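Local atomic coordinates of foldase protein PrsA 2 (Bacillus anthracis, PDB entry 6VJ4), a protein that catalyses cis-trans isomerisation of peptidyl-prolyl bonds, helps secreted proteins fold outside the membrane and is important for secretion of the protective antigen. Residues Ser113-Glu122 and Phe136-Asp146. Residues are numbered along the deposited sequence; the frame is centred on the assembly and turned at random.
Sequences SHILVSDENE and FEELAKQESQD
Ser144 OG, the first side chain beyond helix 136-143, gathers two backbone N-H groups from different parts of the chain: Leu116 N, across the contact, meets it at 3.1 Å in a nearly straight bond, while Asp146 N closes an ST turn on the same oxygen. A chi1 of -173° swings the hydroxyl away from Ser144 N and over the strand, where a water also links it to His114 O. One residue on, Gln145 N donates to Leu116 O at 2.7 Å, so both polar backbone groups of Leu116 are engaged by the segment leaving the helix.

Beside this junction His114 NE2 donates to Asp146 OD2 at 2.8 Å. The carboxylate oxygen lies in the imidazole plane but is approached on its anti side, and the two planes stand 65° apart. Leu148 N bonds OD1, Asp146 being the N-cap of helix 147-150, and Ser149 OG also bonds OD2, so both oxygens are held; the other ring nitrogen of His114, ND1, is hydrogen-bonded to His191 ND1.

Toward the start of the helix the contact turns apolar. Ile115 lays CD1 over one face of Phe136, 4.0 Å from the ring centroid, and CG1 against Ala140 CB at 3.7 Å, while the ring edge reaches His114 CA. At the other end Glu122 OE2 and Glu143 OE1 come within 3.2 Å without bonding; this proximity would probably raise the proton affinity of one of them.

Helix 136-143 thus packs along strand 110-117, their local axes 34° from parallel, and its exit is stitched to that strand. The paired histidines on adjacent antiparallel strands, with the neighbouring aspartate, are characteristic of the parvulin-type PPIase domain, in whose relatives such histidines lie in the active-site core.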
loop_
_atom_site.group_PDB
_atom_site.type_symbol
_atom_site.label_atom_id
_atom_site.label_comp_id
_atom_site.label_asym_id
_atom_site.label_seq_id
_atom_site.Cartn_x
_atom_site.Cartn_y
_atom_site.Cartn_z
ATOM N N SER A 113 30.661 28.595 19.258
ATOM C CA SER A 113 30.390 28.047 20.609
ATOM C C SER A 113 28.900 28.190 20.865
ATOM O O SER A 113 28.257 29.068 20.259
ATOM C CB SER A 113 31.172 28.735 21.699
ATOM O OG SER A 113 32.564 28.595 21.465
ATOM N N HIS A 114 28.351 27.392 21.778
ATOM C CA HIS A 114 26.929 27.613 22.107
ATOM C C HIS A 114 26.666 27.176 23.545
ATOM O O HIS A 114 27.502 26.421 24.143
ATOM C CB HIS A 114 25.959 26.893 21.160
ATOM C CG HIS A 114 25.802 25.425 21.363
ATOM N ND1 HIS A 114 24.562 24.802 21.252
ATOM C CD2 HIS A 114 26.689 24.441 21.656
ATOM C CE1 HIS A 114 24.710 23.496 21.461
ATOM N NE2 HIS A 114 26.001 23.246 21.739
ATOM N N ILE A 115 25.575 27.712 24.059
ATOM C CA ILE A 115 24.992 27.288 25.355
ATOM C C ILE A 115 23.583 26.802 25.038
ATOM O O ILE A 115 22.830 27.587 24.431
ATOM C CB ILE A 115 24.996 28.457 26.339
ATOM C CG1 ILE A 115 26.432 28.938 26.559
ATOM C CG2 ILE A 115 24.272 28.079 27.625
ATOM C CD1 ILE A 115 26.539 30.202 27.314
ATOM N N LEU A 116 23.285 25.558 25.405
ATOM C CA LEU A 116 21.951 24.960 25.175
ATOM C C LEU A 116 21.172 24.879 26.489
ATOM O O LEU A 116 21.699 24.319 27.466
ATOM C CB LEU A 116 22.127 23.571 24.570
ATOM C CG LEU A 116 20.841 22.772 24.400
ATOM C CD1 LEU A 116 19.877 23.492 23.472
ATOM C CD2 LEU A 116 21.167 21.384 23.856
ATOM N N VAL A 117 19.975 25.451 26.504
ATOM C CA VAL A 117 19.091 25.387 27.705
ATOM C C VAL A 117 17.680 24.996 27.254
ATOM O O VAL A 117 17.349 25.142 26.093
ATOM C CB VAL A 117 19.097 26.673 28.554
ATOM C CG1 VAL A 117 20.464 26.935 29.177
ATOM C CG2 VAL A 117 18.593 27.892 27.802
ATOM N N SER A 118 16.873 24.435 28.150
ATOM C CA SER A 118 15.534 23.991 27.680
ATOM C C SER A 118 14.503 25.106 27.872
ATOM O O SER A 118 13.498 25.114 27.146
ATOM C CB SER A 118 15.123 22.731 28.399
ATOM O OG SER A 118 15.265 22.913 29.793
ATOM N N ASP A 119 14.765 26.007 28.812
ATOM C CA ASP A 119 13.799 27.068 29.198
ATOM C C ASP A 119 14.166 28.345 28.445
ATOM O O ASP A 119 15.320 28.768 28.601
ATOM C CB ASP A 119 13.857 27.271 30.712
ATOM C CG ASP A 119 12.806 28.223 31.253
ATOM O OD1 ASP A 119 11.644 27.794 31.376
ATOM O OD2 ASP A 119 13.159 29.395 31.520
ATOM N N GLU A 120 13.218 28.918 27.683
ATOM C CA GLU A 120 13.448 30.149 26.874
ATOM C C GLU A 120 13.781 31.335 27.792
ATOM O O GLU A 120 14.621 32.174 27.387
ATOM C CB GLU A 120 12.232 30.484 26.008
ATOM C CG GLU A 120 12.433 31.705 25.126
ATOM C CD GLU A 120 11.229 32.154 24.313
ATOM O OE1 GLU A 120 10.195 31.461 24.350
ATOM O OE2 GLU A 120 11.323 33.204 23.648
ATOM N N ASN A 121 13.127 31.447 28.953
ATOM C CA ASN A 121 13.477 32.578 29.855
ATOM C C ASN A 121 14.917 32.396 30.336
ATOM O O ASN A 121 15.628 33.398 30.465
ATOM C CB ASN A 121 12.560 32.716 31.079
ATOM C CG ASN A 121 12.833 34.005 31.833
ATOM O OD1 ASN A 121 12.774 35.089 31.248
ATOM N ND2 ASN A 121 13.143 33.907 33.117
ATOM N N GLU A 122 15.325 31.152 30.597
ATOM C CA GLU A 122 16.720 30.900 31.044
ATOM C C GLU A 122 17.690 31.340 29.939
ATOM O O GLU A 122 18.754 31.892 30.279
ATOM C CB GLU A 122 16.929 29.428 31.402
ATOM C CG GLU A 122 18.328 29.145 31.917
ATOM C CD GLU A 122 18.555 27.767 32.523
ATOM O OE1 GLU A 122 17.557 27.085 32.853
ATOM O OE2 GLU A 122 19.734 27.387 32.666
ATOM N N PHE A 136 31.559 33.702 28.472
ATOM C CA PHE A 136 30.790 32.701 27.686
ATOM C C PHE A 136 31.225 31.281 28.074
ATOM O O PHE A 136 30.371 30.388 28.332
ATOM C CB PHE A 136 30.979 32.953 26.190
ATOM C CG PHE A 136 29.999 32.207 25.336
ATOM C CD1 PHE A 136 30.091 30.833 25.174
ATOM C CD2 PHE A 136 28.958 32.882 24.714
ATOM C CE1 PHE A 136 29.158 30.145 24.410
ATOM C CE2 PHE A 136 28.038 32.188 23.947
ATOM C CZ PHE A 136 28.133 30.830 23.807
ATOM N N GLU A 137 32.535 31.079 28.175
ATOM C CA GLU A 137 33.052 29.715 28.457
ATOM C C GLU A 137 32.587 29.252 29.840
ATOM O O GLU A 137 32.178 28.072 29.980
ATOM C CB GLU A 137 34.568 29.728 28.278
ATOM C CG GLU A 137 34.981 30.040 26.832
ATOM C CD GLU A 137 34.572 31.391 26.225
ATOM O OE1 GLU A 137 34.756 32.432 26.886
ATOM O OE2 GLU A 137 34.062 31.403 25.062
ATOM N N GLU A 138 32.685 30.117 30.842
ATOM C CA GLU A 138 32.288 29.686 32.206
ATOM C C GLU A 138 30.775 29.466 32.271
ATOM O O GLU A 138 30.337 28.519 32.990
ATOM C CB GLU A 138 32.806 30.674 33.258
ATOM C CG GLU A 138 34.320 30.672 33.353
ATOM C CD GLU A 138 34.909 29.335 33.775
ATOM O OE1 GLU A 138 34.306 28.672 34.638
ATOM O OE2 GLU A 138 35.938 28.930 33.203
ATOM N N LEU A 139 29.981 30.323 31.626
ATOM C CA LEU A 139 28.513 30.095 31.651
ATOM C C LEU A 139 28.178 28.805 30.911
ATOM O O LEU A 139 27.254 28.116 31.336
ATOM C CB LEU A 139 27.760 31.266 31.018
ATOM C CG LEU A 139 27.336 32.387 31.938
ATOM C CD1 LEU A 139 26.707 33.492 31.107
ATOM C CD2 LEU A 139 26.361 31.894 33.014
ATOM N N ALA A 140 28.909 28.477 29.856
ATOM C CA ALA A 140 28.628 27.225 29.136
ATOM C C ALA A 140 28.964 26.037 30.040
ATOM O O ALA A 140 28.191 25.079 30.084
ATOM C CB ALA A 140 29.419 27.164 27.860
ATOM N N LYS A 141 30.091 26.130 30.730
ATOM C CA LYS A 141 30.523 25.017 31.613
ATOM C C LYS A 141 29.503 24.813 32.731
ATOM O O LYS A 141 29.318 23.649 33.181
ATOM C CB LYS A 141 31.928 25.301 32.136
ATOM C CG LYS A 141 33.019 25.095 31.098
ATOM C CD LYS A 141 34.432 25.085 31.628
ATOM C CE LYS A 141 34.800 26.306 32.431
ATOM N NZ LYS A 141 36.191 26.227 32.945
ATOM N N GLN A 142 28.860 25.884 33.175
ATOM C CA GLN A 142 27.900 25.765 34.280
ATOM C C GLN A 142 26.507 25.396 33.765
ATOM O O GLN A 142 25.896 24.492 34.363
ATOM C CB GLN A 142 27.846 27.062 35.105
ATOM C CG GLN A 142 26.840 27.015 36.254
ATOM C CD GLN A 142 27.196 25.910 37.222
ATOM O OE1 GLN A 142 28.370 25.709 37.527
ATOM N NE2 GLN A 142 26.194 25.156 37.657
ATOM N N GLU A 143 26.024 26.051 32.704
ATOM C CA GLU A 143 24.580 25.953 32.350
ATOM C C GLU A 143 24.289 25.157 31.090
ATOM O O GLU A 143 23.091 24.773 30.925
ATOM C CB GLU A 143 24.024 27.357 32.081
ATOM C CG GLU A 143 24.179 28.311 33.244
ATOM C CD GLU A 143 23.357 27.965 34.466
ATOM O OE1 GLU A 143 22.480 27.088 34.352
ATOM O OE2 GLU A 143 23.608 28.568 35.530
ATOM N N SER A 144 25.284 24.904 30.226
ATOM C CA SER A 144 24.893 24.240 28.959
ATOM C C SER A 144 24.447 22.798 29.191
ATOM O O SER A 144 25.098 22.083 29.983
ATOM C CB SER A 144 25.969 24.283 27.924
ATOM O OG SER A 144 25.461 23.767 26.708
ATOM N N GLN A 145 23.370 22.402 28.503
ATOM C CA GLN A 145 22.852 21.019 28.535
ATOM C C GLN A 145 23.534 20.171 27.460
ATOM O O GLN A 145 23.288 18.959 27.449
ATOM C CB GLN A 145 21.344 21.040 28.324
ATOM C CG GLN A 145 20.630 21.741 29.458
ATOM C CD GLN A 145 19.153 21.859 29.188
ATOM O OE1 GLN A 145 18.657 21.421 28.150
ATOM N NE2 GLN A 145 18.464 22.511 30.102
ATOM N N ASP A 146 24.359 20.782 26.605
ATOM C CA ASP A 146 25.021 20.015 25.514
ATOM C C ASP A 146 26.291 19.386 26.083
ATOM O O ASP A 146 27.325 20.077 26.156
ATOM C CB ASP A 146 25.347 20.868 24.294
ATOM C CG ASP A 146 26.065 20.057 23.225
ATOM O OD1 ASP A 146 26.046 18.800 23.339
ATOM O OD2 ASP A 146 26.718 20.660 22.360
HETATM O O HOH W 1 33.595 29.001 23.865
HETATM O O HOH W 2 27.687 23.906 25.231
HETATM O O HOH W 3 20.947 24.682 32.360
#